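Local structure of molybdopterin biosynthesis Mog protein (Mycobacterium tuberculosis, 2G4R) at residues V9-R14 / Q43-G48; D22-I27 / G130-V135; H83-L88 / R114-V119. The protein probably binds molybdopterin and, as in related MogA proteins, adenylylates it on the way to the molybdenum cofactor. One frame throughout, in Å; residues are numbered along the deposited sequence.

Contact 1 and contact 3 both belong to the mixed sheet, at well-separated strands, whereas contact 2 joins two helices whose first turns meet each other and both touch Ser69 of strand 65-69. All three are partly buried. Contact 1 is held by main-chain hydrogen bonds and ends in a hydrated polar corner; contacts 2 and 3 are apolar across their interfaces and keep their polar bonds for capping or for neighbouring elements. Contacts 1 and 2 touch where Val10 and Val44 meet Asp22, with Val10 also reaching Gly25. Contact 3 comes close to contact 1 through His83 beside Gly48, and stays about 9 Å from contact 2 between nearest atoms. Helix 49-60 packs on residues of both contacts 1 and 3.

Contact 1 of 3, residues V9-R14 / Q43-G48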
loop_
_atom_site.group_PDB
_atom_site.type_symbol
_atom_site.label_atom_id
_atom_site.label_comp_id
_atom_site.label_asym_id
_atom_site.label_seq_id
_atom_site.Cartn_x
_atom_site.Cartn_y
_atom_site.Cartn_z
ATOM N N VAL A 9 -9.124 8.859 -3.356
ATOM C CA VAL A 9 -8.889 7.666 -2.596
ATOM C C VAL A 9 -9.280 6.512 -3.492
ATOM O O VAL A 9 -10.450 6.314 -3.835
ATOM C CB VAL A 9 -9.724 7.705 -1.319
ATOM C CG1 VAL A 9 -9.582 6.409 -0.553
ATOM C CG2 VAL A 9 -9.370 8.975 -0.484
ATOM N N VAL A 10 -8.281 5.750 -3.881
ATOM C CA VAL A 10 -8.475 4.536 -4.660
ATOM C C VAL A 10 -8.426 3.371 -3.683
ATOM O O VAL A 10 -7.444 3.212 -2.934
ATOM C CB VAL A 10 -7.373 4.400 -5.720
ATOM C CG1 VAL A 10 -7.587 3.136 -6.550
ATOM C CG2 VAL A 10 -7.315 5.634 -6.601
ATOM N N VAL A 11 -9.478 2.557 -3.692
ATOM C CA VAL A 11 -9.620 1.411 -2.773
ATOM C C VAL A 11 -9.296 0.095 -3.474
ATOM O O VAL A 11 -10.057 -0.393 -4.303
ATOM C CB VAL A 11 -11.049 1.341 -2.154
ATOM C CG1 VAL A 11 -11.124 0.287 -0.977
ATOM C CG2 VAL A 11 -11.521 2.759 -1.691
ATOM N N SER A 12 -8.157 -0.480 -3.139
ATOM C CA SER A 12 -7.764 -1.762 -3.667
ATOM C C SER A 12 -6.652 -2.289 -2.770
ATOM O O SER A 12 -5.580 -1.672 -2.630
ATOM C CB SER A 12 -7.246 -1.618 -5.098
ATOM O OG SER A 12 -6.579 -2.808 -5.537
ATOM N N SER A 13 -6.902 -3.427 -2.161
ATOM C CA SER A 13 -5.914 -3.991 -1.238
ATOM C C SER A 13 -4.653 -4.398 -1.996
ATOM O O SER A 13 -3.531 -4.093 -1.544
ATOM C CB SER A 13 -6.511 -5.160 -0.457
ATOM O OG SER A 13 -7.557 -4.709 0.401
ATOM N N ARG A 14 -4.811 -5.007 -3.173
ATOM C CA ARG A 14 -3.627 -5.330 -4.007
ATOM C C ARG A 14 -2.860 -4.107 -4.432
ATOM O O ARG A 14 -1.630 -4.052 -4.295
ATOM C CB ARG A 14 -4.019 -6.105 -5.265
ATOM C CG ARG A 14 -4.515 -7.528 -4.951
ATOM C CD ARG A 14 -5.258 -8.140 -6.138
ATOM N NE ARG A 14 -6.001 -9.345 -5.763
ATOM C CZ ARG A 14 -5.749 -10.603 -6.164
ATOM N NH1 ARG A 14 -4.738 -10.919 -6.989
ATOM N NH2 ARG A 14 -6.547 -11.579 -5.730
ATOM N N GLN A 43 -4.401 8.571 -3.324
ATOM C CA GLN A 43 -4.065 7.706 -2.163
ATOM C C GLN A 43 -4.707 6.357 -2.386
ATOM O O GLN A 43 -5.926 6.253 -2.552
ATOM C CB GLN A 43 -4.619 8.238 -0.824
ATOM C CG GLN A 43 -4.539 9.727 -0.783
ATOM C CD GLN A 43 -5.360 10.420 0.288
ATOM O OE1 GLN A 43 -5.679 9.867 1.377
ATOM N NE2 GLN A 43 -5.647 11.680 0.001
ATOM N N VAL A 44 -3.908 5.326 -2.376
ATOM C CA VAL A 44 -4.387 4.022 -2.638
ATOM C C VAL A 44 -4.393 3.333 -1.305
ATOM O O VAL A 44 -3.377 3.362 -0.581
ATOM C CB VAL A 44 -3.520 3.260 -3.651
ATOM C CG1 VAL A 44 -4.185 1.923 -3.981
ATOM C CG2 VAL A 44 -3.341 4.075 -4.937
ATOM N N VAL A 45 -5.547 2.782 -0.948
ATOM C CA VAL A 45 -5.719 2.149 0.369
ATOM C C VAL A 45 -6.468 0.816 0.227
ATOM O O VAL A 45 -7.155 0.567 -0.777
ATOM C CB VAL A 45 -6.496 3.047 1.403
ATOM C CG1 VAL A 45 -5.858 4.381 1.575
ATOM C CG2 VAL A 45 -7.992 3.248 0.986
ATOM N N ALA A 46 -6.309 -0.061 1.227
ATOM C CA ALA A 46 -7.010 -1.348 1.248
ATOM C C ALA A 46 -8.488 -1.166 1.568
ATOM O O ALA A 46 -8.903 -0.118 2.118
ATOM C CB ALA A 46 -6.376 -2.320 2.261
ATOM N N ASP A 47 -9.263 -2.196 1.238
ATOM C CA ASP A 47 -10.695 -2.234 1.552
ATOM C C ASP A 47 -10.825 -2.215 3.075
ATOM O O ASP A 47 -9.960 -2.684 3.772
ATOM C CB ASP A 47 -11.333 -3.548 1.112
ATOM C CG ASP A 47 -11.449 -3.707 -0.376
ATOM O OD1 ASP A 47 -12.076 -2.887 -1.099
ATOM O OD2 ASP A 47 -10.967 -4.759 -0.842
ATOM N N GLY A 48 -11.873 -1.625 3.594
ATOM C CA GLY A 48 -12.113 -1.702 5.035
ATOM C C GLY A 48 -11.723 -0.476 5.808
ATOM O O GLY A 48 -11.900 0.661 5.351
HETATM O O HOH W 1 -11.789 -2.703 -3.737
HETATM O O HOH W 2 -9.491 -5.141 -2.969
HETATM O O HOH W 3 -9.667 -6.814 0.544
#
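Val9 and Val45 meet on one face of the sheet, Val9 CG1 lying 3.9 Å from Val45 CG2. Val45 holds CG2 between its backbone N and carbonyl carbon (CG1 at chi1 -55°), and this turns the methyl toward Val9. Val11 lies on the same face, which helix 49-60 covers through Pro50 against Val45 and Val51 against Val11. On the reverse face Val10 CB packs 4.1 Å from Val44 CG2, and Asp22 rests on both valines.

Between the two layers of valines runs a parallel ladder. Val10 N donates to Gln43 O, Val45 N to Val10 O at 2.8 Å and nearly straight (164° at the hydrogen), and Ser12 N to Val45 O at 2.8 Å. Because the last of these lies past the end of strand 6-11, the pairing carries on into the turn before helix 13-16, where Ser12 OG caps Ala15 N.

Farther out the contact becomes polar. Asp47 lies crosswise to Val11 and sets OD1 3.3 Å from Val11 CG1. Ser13 OG, beside its own backbone N (chi1 -66°), accepts Asp47 N at 3.2 Å. Three waters complete this corner: one lies within hydrogen-bonding distance of Val11 O and Asp47 OD1 and bridges them, a second accepts from Ser13 N and donates to Asp47 OD2, its oxygen 2.6 Å from OD2, and the third joins Ser13 OG to that same OD2. Nearby, Pro26 of the third subunit packs on Ser13 and Ala46, while Gln41 of the second subunit packs on Val44.

Two parallel strands joined through helix 24-34 form a beta-alpha-beta unit at the border of the sheet, as expected of the alpha/beta fold of the MogA-type molybdopterin-binding domain.

Contact 2 of 3, residues D22-I27 / G130-V135; sequences DDCGPI and GSPGGV
Asp22 OD1 accepts the N-H of Gly25 at 2.8 Å, nearly straight at 166°, and this capping bond closes the turn leading into helix 24-34, from which Cys24 and Ile27 reach Pro132 and Val135. The donor arrives on the syn side of the carboxylate, 26° out of its plane. On the partner segment Ser131 is the N-cap of helix 132-143: its OG takes Gly134 N in a weak bond, while Ser131 O receives Val135 N at 2.9 Å. Two capped helix beginnings thus stand side by side, both resting on Ser69 at the C-terminal end of strand 65-69. This is where helices of an alpha/beta fold commonly start, and in MogA relatives loops at this edge probably line the molybdopterin pocket.

The touching itself is apolar. Cys24 SG sits against the Ser131-Pro132 peptide, 3.5 Å from Ser131 C and 3.6 Å from Pro132 N, and also meets Val135 CG2 at 3.7 Å. Ile27 reaches both partners: with CG1 beside the backbone N (chi1 -61°), CD1 extends to Pro132 CB at 3.5 Å, whereas CG2 packs 4.0 Å from Val135 CG1.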
loop_
_atom_site.group_PDB
_atom_site.type_symbol
_atom_site.label_atom_id
_atom_site.label_comp_id
_atom_site.label_asym_id
_atom_site.label_seq_id
_atom_site.Cartn_x
_atom_site.Cartn_y
_atom_site.Cartn_z
ATOM N N ASP A 22 -2.828 0.953 -10.481
ATOM C CA ASP A 22 -3.977 1.876 -10.266
ATOM C C ASP A 22 -4.216 2.628 -11.591
ATOM O O ASP A 22 -3.514 3.594 -11.858
ATOM C CB ASP A 22 -3.659 2.879 -9.134
ATOM C CG ASP A 22 -4.681 4.051 -9.054
ATOM O OD1 ASP A 22 -5.841 3.848 -9.470
ATOM O OD2 ASP A 22 -4.320 5.156 -8.596
ATOM N N ASP A 23 -5.187 2.216 -12.408
ATOM C CA ASP A 23 -5.475 3.018 -13.613
ATOM C C ASP A 23 -6.569 4.054 -13.386
ATOM O O ASP A 23 -6.632 5.041 -14.131
ATOM C CB ASP A 23 -5.751 2.203 -14.870
ATOM C CG ASP A 23 -6.579 0.994 -14.620
ATOM O OD1 ASP A 23 -7.263 0.897 -13.568
ATOM O OD2 ASP A 23 -6.500 0.111 -15.486
ATOM N N CYS A 24 -7.363 3.896 -12.319
ATOM C CA CYS A 24 -8.433 4.825 -12.049
ATOM C C CYS A 24 -8.007 6.172 -11.453
ATOM O O CYS A 24 -8.516 7.205 -11.832
ATOM C CB CYS A 24 -9.483 4.152 -11.161
ATOM S SG CYS A 24 -10.388 2.821 -11.989
ATOM N N GLY A 25 -7.110 6.136 -10.473
ATOM C CA GLY A 25 -6.568 7.327 -9.871
ATOM C C GLY A 25 -6.021 8.400 -10.815
ATOM O O GLY A 25 -6.372 9.550 -10.678
ATOM N N PRO A 26 -5.132 8.023 -11.754
ATOM C CA PRO A 26 -4.685 8.991 -12.776
ATOM C C PRO A 26 -5.830 9.624 -13.612
ATOM O O PRO A 26 -5.773 10.818 -13.895
ATOM C CB PRO A 26 -3.744 8.172 -13.656
ATOM C CG PRO A 26 -3.335 6.946 -12.777
ATOM C CD PRO A 26 -4.473 6.706 -11.876
ATOM N N ILE A 27 -6.844 8.848 -13.965
ATOM C CA ILE A 27 -7.991 9.400 -14.656
ATOM C C ILE A 27 -8.642 10.525 -13.819
ATOM O O ILE A 27 -8.918 11.624 -14.320
ATOM C CB ILE A 27 -9.045 8.331 -15.071
ATOM C CG1 ILE A 27 -8.425 7.303 -16.034
ATOM C CG2 ILE A 27 -10.250 9.071 -15.692
ATOM C CD1 ILE A 27 -9.224 6.054 -16.211
ATOM N N GLY A 130 -14.798 0.932 -9.572
ATOM C CA GLY A 130 -13.386 0.579 -9.704
ATOM C C GLY A 130 -13.086 0.089 -11.112
ATOM O O GLY A 130 -12.511 -0.968 -11.279
ATOM N N SER A 131 -13.471 0.852 -12.115
ATOM C CA SER A 131 -13.067 0.583 -13.513
ATOM C C SER A 131 -12.894 1.910 -14.279
ATOM O O SER A 131 -13.659 2.876 -14.034
ATOM C CB SER A 131 -14.046 -0.343 -14.217
ATOM O OG SER A 131 -15.256 0.291 -14.561
ATOM N N PRO A 132 -11.883 1.975 -15.175
ATOM C CA PRO A 132 -11.580 3.197 -15.907
ATOM C C PRO A 132 -12.763 3.792 -16.662
ATOM O O PRO A 132 -13.034 4.984 -16.529
ATOM C CB PRO A 132 -10.420 2.781 -16.828
ATOM C CG PRO A 132 -10.489 1.304 -16.906
ATOM C CD PRO A 132 -10.946 0.903 -15.541
ATOM N N GLY A 133 -13.541 2.982 -17.363
ATOM C CA GLY A 133 -14.739 3.513 -18.045
ATOM C C GLY A 133 -15.864 4.018 -17.131
ATOM O O GLY A 133 -16.542 5.001 -17.449
ATOM N N GLY A 134 -16.123 3.287 -16.055
ATOM C CA GLY A 134 -17.120 3.682 -15.037
ATOM C C GLY A 134 -16.742 4.963 -14.350
ATOM O O GLY A 134 -17.582 5.841 -14.117
ATOM N N VAL A 135 -15.444 5.100 -14.085
ATOM C CA VAL A 135 -14.878 6.347 -13.545
ATOM C C VAL A 135 -15.076 7.545 -14.519
ATOM O O VAL A 135 -15.613 8.596 -14.132
ATOM C CB VAL A 135 -13.415 6.111 -13.187
ATOM C CG1 VAL A 135 -12.650 7.380 -12.970
ATOM C CG2 VAL A 135 -13.288 5.180 -11.938
#

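Contact 3 of 3, residues H83-L88 / R114-V119; sequences HTVAVL and RGVCGV
Helix 80-87 lies over strand 117-120 and the residues leading into it, with Thr84, Val85 and Leu88 meeting Val116 and Gly118. Val116, just ahead of the strand, gathers most of the side-chain contacts. Its CG2 sits 3.4 Å from Thr84 CG2, a close methyl-methyl approach, and the two side chains run antiparallel alongside each other. Val85 stands roughly perpendicular to Val116, CG2 to CG2 at 4.1 Å.

Thr84 divides its branches between two tasks. CG2 stands opposite the backbone N and faces Val116, while OG1 is turned beside that N (chi1 -55°) and is bonded chiefly to Thr80 O one turn back, with Asn127 OD1 of strand 123-128 also within bonding reach. The methyl takes the apolar contact.

Leu88, where the chain leaves the helix, lays both methyls along one side of the Gly118 main chain. Its CD1 comes 3.6 Å from Gly118 CA, and CD2 lies 3.5 Å from both Gly118 C and Val119 O. Gly118 has no side chain to stand between helix and strand, which lets the leucine branches rest directly on the backbone. Leu88 also packs on Ile125 of the neighbouring strand.

Strand 117-120 pairs antiparallel with 123-128, as the backbone bonds between Gly118 and Ile125 attest. Cys117 points away from helix 80-87 and packs on Leu95 and Ile99 of helix 93-102, so this part of the sheet carries helices on both faces, the three-layer alpha/beta/alpha sandwich found in the MogA and MoaB family.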
loop_
_atom_site.group_PDB
_atom_site.type_symbol
_atom_site.label_atom_id
_atom_site.label_comp_id
_atom_site.label_asym_id
_atom_site.label_seq_id
_atom_site.Cartn_x
_atom_site.Cartn_y
_atom_site.Cartn_z
ATOM N N HIS A 83 -18.295 2.416 4.701
ATOM C CA HIS A 83 -17.367 3.385 5.268
ATOM C C HIS A 83 -17.664 4.851 4.923
ATOM O O HIS A 83 -17.399 5.739 5.748
ATOM C CB HIS A 83 -15.910 3.048 4.972
ATOM C CG HIS A 83 -15.409 1.885 5.753
ATOM N ND1 HIS A 83 -14.929 2.006 7.044
ATOM C CD2 HIS A 83 -15.383 0.563 5.463
ATOM C CE1 HIS A 83 -14.601 0.807 7.500
ATOM N NE2 HIS A 83 -14.831 -0.081 6.550
ATOM N N THR A 84 -18.184 5.090 3.709
ATOM C CA THR A 84 -18.554 6.423 3.225
ATOM C C THR A 84 -19.793 6.920 3.985
ATOM O O THR A 84 -19.813 8.060 4.493
ATOM C CB THR A 84 -18.820 6.359 1.682
ATOM O OG1 THR A 84 -17.666 5.808 1.013
ATOM C CG2 THR A 84 -19.159 7.706 1.071
ATOM N N VAL A 85 -20.830 6.087 4.016
ATOM C CA VAL A 85 -22.047 6.418 4.754
ATOM C C VAL A 85 -21.697 6.752 6.219
ATOM O O VAL A 85 -22.285 7.671 6.777
ATOM C CB VAL A 85 -23.094 5.286 4.753
ATOM C CG1 VAL A 85 -24.275 5.578 5.811
ATOM C CG2 VAL A 85 -23.678 5.053 3.339
ATOM N N ALA A 86 -20.756 6.021 6.818
ATOM C CA ALA A 86 -20.397 6.267 8.227
ATOM C C ALA A 86 -19.862 7.669 8.425
ATOM O O ALA A 86 -20.167 8.298 9.418
ATOM C CB ALA A 86 -19.346 5.224 8.734
ATOM N N VAL A 87 -19.051 8.148 7.487
ATOM C CA VAL A 87 -18.474 9.477 7.545
ATOM C C VAL A 87 -19.466 10.581 7.165
ATOM O O VAL A 87 -19.391 11.695 7.666
ATOM C CB VAL A 87 -17.225 9.555 6.627
ATOM C CG1 VAL A 87 -16.663 10.921 6.565
ATOM C CG2 VAL A 87 -16.147 8.622 7.138
ATOM N N LEU A 88 -20.412 10.269 6.285
ATOM C CA LEU A 88 -21.323 11.289 5.732
ATOM C C LEU A 88 -22.295 11.827 6.767
ATOM O O LEU A 88 -22.725 11.080 7.642
ATOM C CB LEU A 88 -22.123 10.696 4.572
ATOM C CG LEU A 88 -21.360 10.545 3.253
ATOM C CD1 LEU A 88 -22.239 9.962 2.101
ATOM C CD2 LEU A 88 -20.812 11.844 2.837
ATOM N N ARG A 114 -22.759 -0.130 -5.530
ATOM C CA ARG A 114 -23.462 0.376 -4.371
ATOM C C ARG A 114 -22.961 1.730 -3.886
ATOM O O ARG A 114 -23.231 2.130 -2.763
ATOM C CB ARG A 114 -23.361 -0.633 -3.224
ATOM C CG ARG A 114 -23.910 -1.984 -3.639
ATOM C CD ARG A 114 -23.911 -2.868 -2.426
ATOM N NE ARG A 114 -22.565 -3.136 -1.911
ATOM C CZ ARG A 114 -22.107 -2.744 -0.727
ATOM N NH1 ARG A 114 -22.865 -2.023 0.117
ATOM N NH2 ARG A 114 -20.884 -3.061 -0.383
ATOM N N GLY A 115 -22.306 2.453 -4.780
ATOM C CA GLY A 115 -21.726 3.735 -4.449
ATOM C C GLY A 115 -22.782 4.700 -3.938
ATOM O O GLY A 115 -23.949 4.667 -4.356
ATOM N N VAL A 116 -22.353 5.496 -2.990
ATOM C CA VAL A 116 -23.091 6.648 -2.536
ATOM C C VAL A 116 -22.279 7.930 -2.832
ATOM O O VAL A 116 -21.098 7.891 -3.219
ATOM C CB VAL A 116 -23.431 6.524 -1.039
ATOM C CG1 VAL A 116 -24.232 5.299 -0.775
ATOM C CG2 VAL A 116 -22.141 6.525 -0.164
ATOM N N CYS A 117 -22.957 9.041 -2.715
ATOM C CA CYS A 117 -22.390 10.359 -2.697
ATOM C C CYS A 117 -23.059 11.053 -1.519
ATOM O O CYS A 117 -24.172 10.701 -1.149
ATOM C CB CYS A 117 -22.728 11.141 -3.943
ATOM S SG CYS A 117 -22.136 10.439 -5.544
ATOM N N GLY A 118 -22.419 12.078 -0.975
ATOM C CA GLY A 118 -23.032 12.874 0.088
ATOM C C GLY A 118 -22.187 14.026 0.504
ATOM O O GLY A 118 -21.147 14.335 -0.134
ATOM N N VAL A 119 -22.618 14.660 1.595
ATOM C CA VAL A 119 -21.876 15.721 2.240
ATOM C C VAL A 119 -21.525 15.305 3.675
ATOM O O VAL A 119 -22.320 14.622 4.394
ATOM C CB VAL A 119 -22.663 17.083 2.212
ATOM C CG1 VAL A 119 -21.915 18.153 2.962
ATOM C CG2 VAL A 119 -22.973 17.540 0.792
#